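Local coordinates for protein magnesium-protoporphyrin O-methyltransferase (Synechocystis sp., PDB 4QDJ) that transfers a methyl group from S-adenosylmethionine to magnesium protoporphyrin IX, giving the 13-monomethyl ester on the way to chlorophyll, at residues R13-F16 with D22-R25; A69-G74 with P114-Q119; A196-I201 with R223-V228. All blocks are in the same frame, centred on the assembly; numbering follows the deposited sequence. Where two conformers were deposited one is given.

Contact 1: R13-F16 with D22-R25; sequences RDYF and DRWR. With SAM (S-adenosylmethionine), chain B.
W24 meets Y15 and F16 in a three-ring aromatic cluster that joins two short helices beside the bound S-adenosylmethionine. The dense part is centred on F16. Its ring lies against the ligand ribose, with SAM C3' 3.5 Å above the ring plane and over the ring centre, while CD2 of Y15 sits over the opposite face, nearer the rim. The phenyl is thus clamped between sugar and tyrosine edge. Its outer corner then reaches W24: F16 CE1 stands over a face of the indole, 3.5 Å from W24 CD1. The planes of the two rings meet at 43°, a slanted approach without parallel overlap.

Towards solvent the packing is looser. With CG of Y15 anti to its own nitrogen (chi1 170°), the phenol runs out across the indole rim, the two side chains roughly perpendicular. The indole N-H of W24 uses this hydroxyl: NE1 donates to Y15 OH over 3.3 Å, a long bond bent to 136° at the hydrogen. Beside it the exposed R23 merely brushes past, CD 4.3 Å from Y15 OH, and its NE bonds instead to T19 OG1. Replacing F16 by an alanine would probably open a gap under the ribose, hold the sugar less firmly, and leave the indole face and the tyrosine edge without the ring that packs against them.

Helix 8-16 and helix 19-27 follow each other closely, and S18 OG in the turn between them bonds to the carbonyls of D14 and Y15. Outside this pair, Y28 extends the cluster from W24, while H139, in the loop after strand 130-133, turns its ring nearly perpendicular to F16.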
loop_
_atom_site.group_PDB
_atom_site.type_symbol
_atom_site.label_atom_id
_atom_site.label_comp_id
_atom_site.label_asym_id
_atom_site.label_seq_id
_atom_site.Cartn_x
_atom_site.Cartn_y
_atom_site.Cartn_z
ATOM N N ARG A 13 -7.897 -6.143 10.511
ATOM C CA ARG A 13 -6.856 -5.954 11.522
ATOM C C ARG A 13 -6.563 -7.239 12.292
ATOM O O ARG A 13 -5.405 -7.626 12.449
ATOM C CB ARG A 13 -7.247 -4.853 12.509
ATOM C CG ARG A 13 -6.192 -4.592 13.574
ATOM C CD ARG A 13 -6.788 -3.897 14.781
ATOM N NE ARG A 13 -7.816 -4.720 15.412
ATOM C CZ ARG A 13 -8.512 -4.359 16.483
ATOM N NH1 ARG A 13 -8.292 -3.182 17.054
ATOM N NH2 ARG A 13 -9.428 -5.177 16.985
ATOM N N ASP A 14 -7.616 -7.895 12.771
ATOM C CA ASP A 14 -7.462 -9.128 13.538
ATOM C C ASP A 14 -6.825 -10.236 12.708
ATOM O O ASP A 14 -6.036 -11.031 13.220
ATOM C CB ASP A 14 -8.808 -9.600 14.091
ATOM C CG ASP A 14 -9.373 -8.658 15.136
ATOM O OD1 ASP A 14 -8.645 -7.741 15.574
ATOM O OD2 ASP A 14 -10.544 -8.844 15.525
ATOM N N TYR A 15 -7.172 -10.284 11.426
ATOM C CA TYR A 15 -6.596 -11.266 10.514
ATOM C C TYR A 15 -5.088 -11.073 10.378
ATOM O O TYR A 15 -4.317 -12.023 10.508
ATOM C CB TYR A 15 -7.273 -11.182 9.144
ATOM C CG TYR A 15 -6.593 -11.996 8.064
ATOM C CD1 TYR A 15 -6.718 -13.380 8.025
ATOM C CD2 TYR A 15 -5.837 -11.378 7.077
ATOM C CE1 TYR A 15 -6.097 -14.126 7.034
ATOM C CE2 TYR A 15 -5.216 -12.113 6.085
ATOM C CZ TYR A 15 -5.351 -13.485 6.066
ATOM O OH TYR A 15 -4.727 -14.213 5.077
ATOM N N PHE A 16 -4.669 -9.838 10.129
ATOM C CA PHE A 16 -3.249 -9.548 9.952
ATOM C C PHE A 16 -2.478 -9.503 11.272
ATOM O O PHE A 16 -1.251 -9.422 11.276
ATOM C CB PHE A 16 -3.049 -8.261 9.148
ATOM C CG PHE A 16 -3.290 -8.431 7.677
ATOM C CD1 PHE A 16 -2.322 -9.005 6.869
ATOM C CD2 PHE A 16 -4.486 -8.032 7.105
ATOM C CE1 PHE A 16 -2.539 -9.169 5.514
ATOM C CE2 PHE A 16 -4.710 -8.194 5.750
ATOM C CZ PHE A 16 -3.735 -8.763 4.953
ATOM N N ASP A 22 1.252 -14.505 9.807
ATOM C CA ASP A 22 2.127 -15.632 9.515
ATOM C C ASP A 22 2.179 -15.937 8.020
ATOM O O ASP A 22 3.249 -16.177 7.463
ATOM C CB ASP A 22 1.673 -16.867 10.296
ATOM C CG ASP A 22 1.715 -16.651 11.797
ATOM O OD1 ASP A 22 2.666 -16.000 12.279
ATOM O OD2 ASP A 22 0.794 -17.127 12.493
ATOM N N ARG A 23 1.021 -15.904 7.373
ATOM C CA ARG A 23 0.939 -16.253 5.962
ATOM C C ARG A 23 1.553 -15.180 5.069
ATOM O O ARG A 23 2.295 -15.491 4.138
ATOM C CB ARG A 23 -0.512 -16.533 5.565
ATOM C CG ARG A 23 -1.126 -17.698 6.333
ATOM C CD ARG A 23 -2.624 -17.801 6.110
ATOM N NE ARG A 23 -3.263 -18.674 7.091
ATOM C CZ ARG A 23 -3.551 -19.955 6.884
ATOM N NH1 ARG A 23 -3.260 -20.524 5.722
ATOM N NH2 ARG A 23 -4.134 -20.666 7.838
ATOM N N TRP A 24 1.259 -13.918 5.360
ATOM C CA TRP A 24 1.758 -12.831 4.524
ATOM C C TRP A 24 3.219 -12.467 4.789
ATOM O O TRP A 24 3.917 -12.017 3.883
ATOM C CB TRP A 24 0.825 -11.619 4.574
ATOM C CG TRP A 24 -0.442 -11.890 3.821
ATOM C CD1 TRP A 24 -1.634 -12.313 4.341
ATOM C CD2 TRP A 24 -0.628 -11.809 2.404
ATOM N NE1 TRP A 24 -2.554 -12.479 3.336
ATOM C CE2 TRP A 24 -1.963 -12.175 2.138
ATOM C CE3 TRP A 24 0.200 -11.450 1.336
ATOM C CZ2 TRP A 24 -2.487 -12.193 0.846
ATOM C CZ3 TRP A 24 -0.323 -11.469 0.056
ATOM C CH2 TRP A 24 -1.653 -11.836 -0.179
ATOM N N ARG A 25 3.692 -12.672 6.015
ATOM C CA ARG A 25 5.110 -12.491 6.296
ATOM C C ARG A 25 5.912 -13.479 5.456
ATOM O O ARG A 25 6.996 -13.161 4.969
ATOM C CB ARG A 25 5.411 -12.681 7.785
ATOM C CG ARG A 25 6.894 -12.717 8.112
ATOM C CD ARG A 25 7.139 -12.835 9.606
ATOM N NE ARG A 25 8.511 -13.240 9.892
ATOM C CZ ARG A 25 9.032 -13.320 11.111
ATOM N NH1 ARG A 25 8.294 -13.012 12.170
ATOM N NH2 ARG A 25 10.291 -13.702 11.270
HETATM N N SAM B . 0.844 -2.279 0.962
HETATM C CA SAM B . 1.641 -3.416 1.416
HETATM C C SAM B . 2.372 -4.064 0.249
HETATM O O SAM B . 1.929 -3.981 -0.897
HETATM O OXT SAM B . 3.423 -4.681 0.429
HETATM C CB SAM B . 0.803 -4.445 2.177
HETATM C CG SAM B . -0.375 -5.070 1.431
HETATM S SD SAM B . -1.216 -6.336 2.427
HETATM C CE SAM B . -2.102 -7.274 1.158
HETATM C "C5'" SAM B . -2.586 -5.373 3.099
HETATM C "C4'" SAM B . -2.167 -4.579 4.327
HETATM O "O4'" SAM B . -3.078 -3.516 4.510
HETATM C "C3'" SAM B . -2.180 -5.405 5.606
HETATM O "O3'" SAM B . -0.930 -5.284 6.244
HETATM C "C2'" SAM B . -3.251 -4.758 6.463
HETATM O "O2'" SAM B . -2.915 -4.768 7.833
HETATM C "C1'" SAM B . -3.300 -3.352 5.890
HETATM N N9 SAM B . -4.576 -2.665 6.123
HETATM C C8 SAM B . -5.837 -3.157 5.928
HETATM N N7 SAM B . -6.723 -2.192 6.266
HETATM C C5 SAM B . -6.039 -1.097 6.670
HETATM C C6 SAM B . -6.445 0.151 7.117
HETATM N N6 SAM B . -7.740 0.442 7.210
HETATM N N1 SAM B . -5.493 1.084 7.467
HETATM C C2 SAM B . -4.150 0.781 7.370
HETATM N N3 SAM B . -3.753 -0.463 6.928
HETATM C C4 SAM B . -4.687 -1.382 6.581
#

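Contact 2: A69-G74 with P114-Q119; sequences AGCGVG and PTFMTQ. With SAM (S-adenosylmethionine), chain B.
C71 and F116 make the main touch, a sulfur-aromatic contact. SG lies 3.8 Å from F116 CD1 and 4.0 Å from F116 CE1, so the thiol meets the ring at its CD1-CE1 bond. Measured from the ring centroid the sulfur is 72° off the normal, an oblique approach. The thiol gets there because SG of C71 is turned between the backbone nitrogen and the carbonyl carbon (chi1 65°), which tips it out of the loop towards strand 115-118.

The second contact is apolar and involves backbone: G74 CA comes within 4.5 Å of F116 CE1. A beta carbon at G74 would point at this ring and lie only 3.5 Å from F116 CZ, and the positive phi also suits glycine. S77 of helix 77-82 and Q101 of helix 94-108 touch the phenylalanine as well.

Residues 70-74 form the glycine-rich turn that follows strand 65-69 and marks class I methyltransferases, the GxGxG element of their Rossmann-like fold. Strand 115-118 is the edge strand on this side of the sheet.

Polar interactions shape the turn and bind the cofactor. G74 N bonds back to C71 O over 3.0 Å, closing the bend, and D91 OD2 accepts from G72 N. The ligand's amino nitrogen, SAM N, donates to G70 O at 2.7 Å.

Van der Waals fit to the ligand completes the site: at G72 a beta carbon would lie 2.7 Å from SAM CB, and beyond the strand's end Q119 O is in van der Waals contact with the adenine, 3.7 Å from SAM C2.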
loop_
_atom_site.group_PDB
_atom_site.type_symbol
_atom_site.label_atom_id
_atom_site.label_comp_id
_atom_site.label_asym_id
_atom_site.label_seq_id
_atom_site.Cartn_x
_atom_site.Cartn_y
_atom_site.Cartn_z
ATOM N N ALA A 69 0.610 4.069 3.075
ATOM C CA ALA A 69 -0.552 3.718 3.888
ATOM C C ALA A 69 -0.945 2.254 3.710
ATOM O O ALA A 69 -1.246 1.816 2.601
ATOM C CB ALA A 69 -1.721 4.625 3.540
ATOM N N GLY A 70 -0.957 1.508 4.812
ATOM C CA GLY A 70 -1.149 0.070 4.760
ATOM C C GLY A 70 0.136 -0.593 4.299
ATOM O O GLY A 70 0.134 -1.422 3.390
ATOM N N CYS A 71 1.237 -0.224 4.948
ATOM C CA CYS A 71 2.578 -0.564 4.475
ATOM C C CYS A 71 2.966 -2.035 4.622
ATOM O O CYS A 71 3.987 -2.462 4.083
ATOM C CB CYS A 71 3.619 0.311 5.179
ATOM S SG CYS A 71 3.746 0.023 6.961
ATOM N N GLY A 72 2.166 -2.806 5.351
ATOM C CA GLY A 72 2.462 -4.213 5.553
ATOM C C GLY A 72 3.795 -4.409 6.252
ATOM O O GLY A 72 4.067 -3.764 7.264
ATOM N N VAL A 73 4.632 -5.289 5.707
ATOM C CA VAL A 73 5.953 -5.539 6.280
ATOM C C VAL A 73 7.027 -4.659 5.639
ATOM O O VAL A 73 8.218 -4.956 5.724
ATOM C CB VAL A 73 6.365 -7.028 6.177
ATOM C CG1 VAL A 73 5.418 -7.906 6.986
ATOM C CG2 VAL A 73 6.410 -7.476 4.722
ATOM N N GLY A 74 6.598 -3.576 4.993
ATOM C CA GLY A 74 7.520 -2.588 4.456
ATOM C C GLY A 74 8.118 -2.907 3.098
ATOM O O GLY A 74 9.173 -2.378 2.745
ATOM N N PRO A 114 12.631 4.191 7.125
ATOM C CA PRO A 114 11.274 4.735 7.166
ATOM C C PRO A 114 10.838 4.863 8.615
ATOM O O PRO A 114 11.434 4.243 9.500
ATOM C CB PRO A 114 10.430 3.639 6.500
ATOM C CG PRO A 114 11.398 2.771 5.768
ATOM C CD PRO A 114 12.670 2.835 6.559
ATOM N N THR A 115 9.819 5.669 8.865
ATOM C CA THR A 115 9.158 5.732 10.163
ATOM C C THR A 115 7.890 4.881 10.102
ATOM O O THR A 115 7.100 5.049 9.175
ATOM C CB THR A 115 8.755 7.182 10.495
ATOM O OG1 THR A 115 9.931 7.988 10.640
ATOM C CG2 THR A 115 7.933 7.238 11.777
ATOM N N PHE A 116 7.689 3.993 11.069
ATOM C CA PHE A 116 6.526 3.111 11.060
ATOM C C PHE A 116 5.590 3.366 12.235
ATOM O O PHE A 116 6.031 3.539 13.370
ATOM C CB PHE A 116 6.960 1.644 11.057
ATOM C CG PHE A 116 7.677 1.223 9.806
ATOM C CD1 PHE A 116 7.001 1.149 8.597
ATOM C CD2 PHE A 116 9.022 0.885 9.838
ATOM C CE1 PHE A 116 7.653 0.755 7.444
ATOM C CE2 PHE A 116 9.680 0.484 8.688
ATOM C CZ PHE A 116 8.994 0.421 7.489
ATOM N N MET A 117 4.292 3.367 11.952
ATOM C CA MET A 117 3.281 3.625 12.968
ATOM C C MET A 117 2.117 2.654 12.811
ATOM O O MET A 117 1.742 2.308 11.695
ATOM C CB MET A 117 2.774 5.064 12.838
ATOM C CG MET A 117 1.761 5.479 13.888
ATOM S SD MET A 117 1.358 7.231 13.772
ATOM C CE MET A 117 0.528 7.294 12.189
ATOM N N THR A 118 1.550 2.210 13.928
ATOM C CA THR A 118 0.327 1.423 13.882
ATOM C C THR A 118 -0.868 2.362 13.898
ATOM O O THR A 118 -1.111 3.047 14.893
ATOM C CB THR A 118 0.217 0.455 15.067
ATOM O OG1 THR A 118 1.355 -0.416 15.084
ATOM C CG2 THR A 118 -1.054 -0.377 14.954
ATOM N N GLN A 119 -1.605 2.396 12.792
ATOM C CA GLN A 119 -2.743 3.295 12.659
ATOM C C GLN A 119 -3.620 2.925 11.467
ATOM O O GLN A 119 -3.122 2.494 10.426
ATOM C CB GLN A 119 -2.259 4.744 12.519
ATOM C CG GLN A 119 -3.366 5.789 12.497
ATOM C CD GLN A 119 -4.215 5.774 13.754
ATOM O OE1 GLN A 119 -5.129 4.959 13.893
ATOM N NE2 GLN A 119 -3.918 6.680 14.677
HETATM N N SAM B . 0.844 -2.279 0.962
HETATM C CA SAM B . 1.641 -3.416 1.416
HETATM C C SAM B . 2.372 -4.064 0.249
HETATM O O SAM B . 1.929 -3.981 -0.897
HETATM O OXT SAM B . 3.423 -4.681 0.429
HETATM C CB SAM B . 0.803 -4.445 2.177
HETATM C CG SAM B . -0.375 -5.070 1.431
HETATM S SD SAM B . -1.216 -6.336 2.427
HETATM C CE SAM B . -2.102 -7.274 1.158
HETATM C "C5'" SAM B . -2.586 -5.373 3.099
HETATM C "C4'" SAM B . -2.167 -4.579 4.327
HETATM O "O4'" SAM B . -3.078 -3.516 4.510
HETATM C "C3'" SAM B . -2.180 -5.405 5.606
HETATM O "O3'" SAM B . -0.930 -5.284 6.244
HETATM C "C2'" SAM B . -3.251 -4.758 6.463
HETATM O "O2'" SAM B . -2.915 -4.768 7.833
HETATM C "C1'" SAM B . -3.300 -3.352 5.890
HETATM N N9 SAM B . -4.576 -2.665 6.123
HETATM C C8 SAM B . -5.837 -3.157 5.928
HETATM N N7 SAM B . -6.723 -2.192 6.266
HETATM C C5 SAM B . -6.039 -1.097 6.670
HETATM C C6 SAM B . -6.445 0.151 7.117
HETATM N N6 SAM B . -7.740 0.442 7.210
HETATM N N1 SAM B . -5.493 1.084 7.467
HETATM C C2 SAM B . -4.150 0.781 7.370
HETATM N N3 SAM B . -3.753 -0.463 6.928
HETATM C C4 SAM B . -4.687 -1.382 6.581
#

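Contact 3: A196-I201 with R223-V228; sequences ADIRKI and RILEAV
R223 and L225 of an inner sheet strand face R199 and I198 of helix 195-204, in the C-terminal half of the class I methyltransferase fold. The sheet runs in the order 3-2-1-4-5-7-6, and strand 221-229 is its seventh strand, antiparallel to both neighbours. Helix 196-201 lies over one face of it, the segment axes 10.8 Å apart and only 17° from parallel; helix 35-58 covers the other face.

R223 opens the strand segment. Its chain leaves with CG anti to the backbone nitrogen and bends at the next bond, bringing its guanidinium to that of R199. NH2 of R223 lies at the edge of the R199 group, 3.8 Å from R199 NH2, with the two planes 35° apart. E195 bridges both cations: its OE1 pairs with R223 NE and its OE2 with R199 NE, which probably offsets their repulsion. R223 NH1 also bonds to G213 O on strand 207-216.

Two residues on, L225 also points to the helix and supplies the apolar part. Its CD2 sits against one face of the R223 guanidinium, 3.9 Å above that plane and towards the rim. The other methyl turns to the helix, where L225 CD1 lies 4.3 Å from R199 CG and 3.8 Å from I198 CG2.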
loop_
_atom_site.group_PDB
_atom_site.type_symbol
_atom_site.label_atom_id
_atom_site.label_comp_id
_atom_site.label_asym_id
_atom_site.label_seq_id
_atom_site.Cartn_x
_atom_site.Cartn_y
_atom_site.Cartn_z
ATOM N N ALA A 196 -13.488 2.326 -13.564
ATOM C CA ALA A 196 -14.321 3.502 -13.784
ATOM C C ALA A 196 -14.719 4.146 -12.458
ATOM O O ALA A 196 -14.754 5.372 -12.339
ATOM C CB ALA A 196 -15.558 3.141 -14.602
ATOM N N ASP A 197 -15.007 3.314 -11.460
ATOM C CA ASP A 197 -15.359 3.807 -10.131
ATOM C C ASP A 197 -14.165 4.470 -9.451
ATOM O O ASP A 197 -14.293 5.544 -8.868
ATOM C CB ASP A 197 -15.894 2.677 -9.248
ATOM C CG ASP A 197 -17.256 2.177 -9.693
ATOM O OD1 ASP A 197 -17.923 2.871 -10.489
ATOM O OD2 ASP A 197 -17.666 1.091 -9.234
ATOM N N ILE A 198 -13.004 3.825 -9.524
ATOM C CA ILE A 198 -11.792 4.364 -8.912
ATOM C C ILE A 198 -11.398 5.696 -9.551
ATOM O O ILE A 198 -11.052 6.650 -8.852
ATOM C CB ILE A 198 -10.617 3.369 -9.004
ATOM C CG1 ILE A 198 -10.978 2.048 -8.315
ATOM C CG2 ILE A 198 -9.360 3.962 -8.378
ATOM C CD1 ILE A 198 -11.265 2.189 -6.833
ATOM N N ARG A 199 -11.461 5.764 -10.878
ATOM C CA ARG A 199 -11.142 7.000 -11.587
ATOM C C ARG A 199 -12.120 8.122 -11.243
ATOM O O ARG A 199 -11.729 9.285 -11.148
ATOM C CB ARG A 199 -11.116 6.772 -13.099
ATOM C CG ARG A 199 -9.889 6.028 -13.603
ATOM C CD ARG A 199 -9.976 5.826 -15.106
ATOM N NE ARG A 199 -8.811 5.140 -15.652
ATOM C CZ ARG A 199 -7.859 5.729 -16.369
ATOM N NH1 ARG A 199 -7.926 7.027 -16.636
ATOM N NH2 ARG A 199 -6.839 5.014 -16.825
ATOM N N LYS A 200 -13.389 7.765 -11.059
ATOM C CA LYS A 200 -14.415 8.739 -10.703
ATOM C C LYS A 200 -14.146 9.335 -9.325
ATOM O O LYS A 200 -14.221 10.550 -9.138
ATOM C CB LYS A 200 -15.805 8.095 -10.749
ATOM C CG LYS A 200 -16.954 9.034 -10.409
ATOM C CD LYS A 200 -16.979 10.234 -11.339
ATOM C CE LYS A 200 -18.293 10.995 -11.230
ATOM N NZ LYS A 200 -18.568 11.462 -9.844
ATOM N N ILE A 201 -13.825 8.473 -8.365
ATOM C CA ILE A 201 -13.514 8.910 -7.007
ATOM C C ILE A 201 -12.286 9.818 -6.996
ATOM O O ILE A 201 -12.265 10.842 -6.314
ATOM C CB ILE A 201 -13.284 7.705 -6.074
ATOM C CG1 ILE A 201 -14.549 6.848 -6.000
ATOM C CG2 ILE A 201 -12.875 8.168 -4.680
ATOM C CD1 ILE A 201 -14.303 5.443 -5.503
ATOM N N ARG A 223 -4.052 -3.645 -10.691
ATOM C CA ARG A 223 -4.079 -2.471 -11.551
ATOM C C ARG A 223 -3.522 -1.290 -10.766
ATOM O O ARG A 223 -3.973 -1.016 -9.658
ATOM C CB ARG A 223 -5.518 -2.188 -11.985
ATOM C CG ARG A 223 -5.701 -0.930 -12.810
ATOM C CD ARG A 223 -5.035 -1.038 -14.172
ATOM N NE ARG A 223 -5.534 -0.010 -15.080
ATOM C CZ ARG A 223 -4.797 0.611 -15.996
ATOM N NH1 ARG A 223 -3.511 0.316 -16.131
ATOM N NH2 ARG A 223 -5.348 1.534 -16.775
ATOM N N ILE A 224 -2.543 -0.597 -11.337
ATOM C CA ILE A 224 -1.879 0.502 -10.642
ATOM C C ILE A 224 -2.197 1.834 -11.313
ATOM O O ILE A 224 -2.035 1.975 -12.521
ATOM C CB ILE A 224 -0.349 0.305 -10.627
ATOM C CG1 ILE A 224 0.002 -1.149 -10.308
ATOM C CG2 ILE A 224 0.307 1.256 -9.633
ATOM C CD1 ILE A 224 1.460 -1.491 -10.538
ATOM N N LEU A 225 -2.654 2.804 -10.527
ATOM C CA LEU A 225 -2.939 4.139 -11.045
ATOM C C LEU A 225 -2.115 5.192 -10.323
ATOM O O LEU A 225 -2.083 5.228 -9.093
ATOM C CB LEU A 225 -4.423 4.479 -10.886
ATOM C CG LEU A 225 -5.442 3.559 -11.558
ATOM C CD1 LEU A 225 -6.856 4.046 -11.276
ATOM C CD2 LEU A 225 -5.189 3.474 -13.054
ATOM N N GLU A 226 -1.449 6.044 -11.094
ATOM C CA GLU A 226 -0.809 7.231 -10.548
ATOM C C GLU A 226 -1.735 8.410 -10.791
ATOM O O GLU A 226 -2.070 8.716 -11.936
ATOM C CB GLU A 226 0.541 7.488 -11.219
ATOM C CG GLU A 226 1.233 8.755 -10.736
ATOM C CD GLU A 226 2.476 9.088 -11.538
ATOM O OE1 GLU A 226 2.441 8.953 -12.779
ATOM O OE2 GLU A 226 3.492 9.481 -10.929
ATOM N N ALA A 227 -2.163 9.055 -9.713
ATOM C CA ALA A 227 -3.047 10.206 -9.812
ATOM C C ALA A 227 -2.311 11.459 -9.361
ATOM O O ALA A 227 -1.606 11.451 -8.351
ATOM C CB ALA A 227 -4.299 9.989 -8.977
ATOM N N VAL A 228 -2.469 12.535 -10.120
ATOM C CA VAL A 228 -1.802 13.794 -9.810
ATOM C C VAL A 228 -2.819 14.922 -9.659
ATOM O O VAL A 228 -3.759 15.032 -10.450
ATOM C CB VAL A 228 -0.752 14.151 -10.887
ATOM C CG1 VAL A 228 -0.205 15.553 -10.673
ATOM C CG2 VAL A 228 0.377 13.126 -10.882
#

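How the contacts relate
Contacts 1 and 2 both touch S-adenosylmethionine from different parts of the chain: F16 of helix 8-16 in contact 1 packs on the ribose, while the glycine-rich turn of contact 2 holds the amino group and Q119 nears the adenine. Their centres are about 14 Å apart and their nearest atoms about 5 Å, so the cofactor links them without direct touch. Contact 3 lies across the chain's centre from both, its centre about 27 Å from that of contact 1 and 22 Å from that of contact 2. It shares the sheet with contact 2 but not the pocket; the R223 side chain is about 13 Å from the ligand.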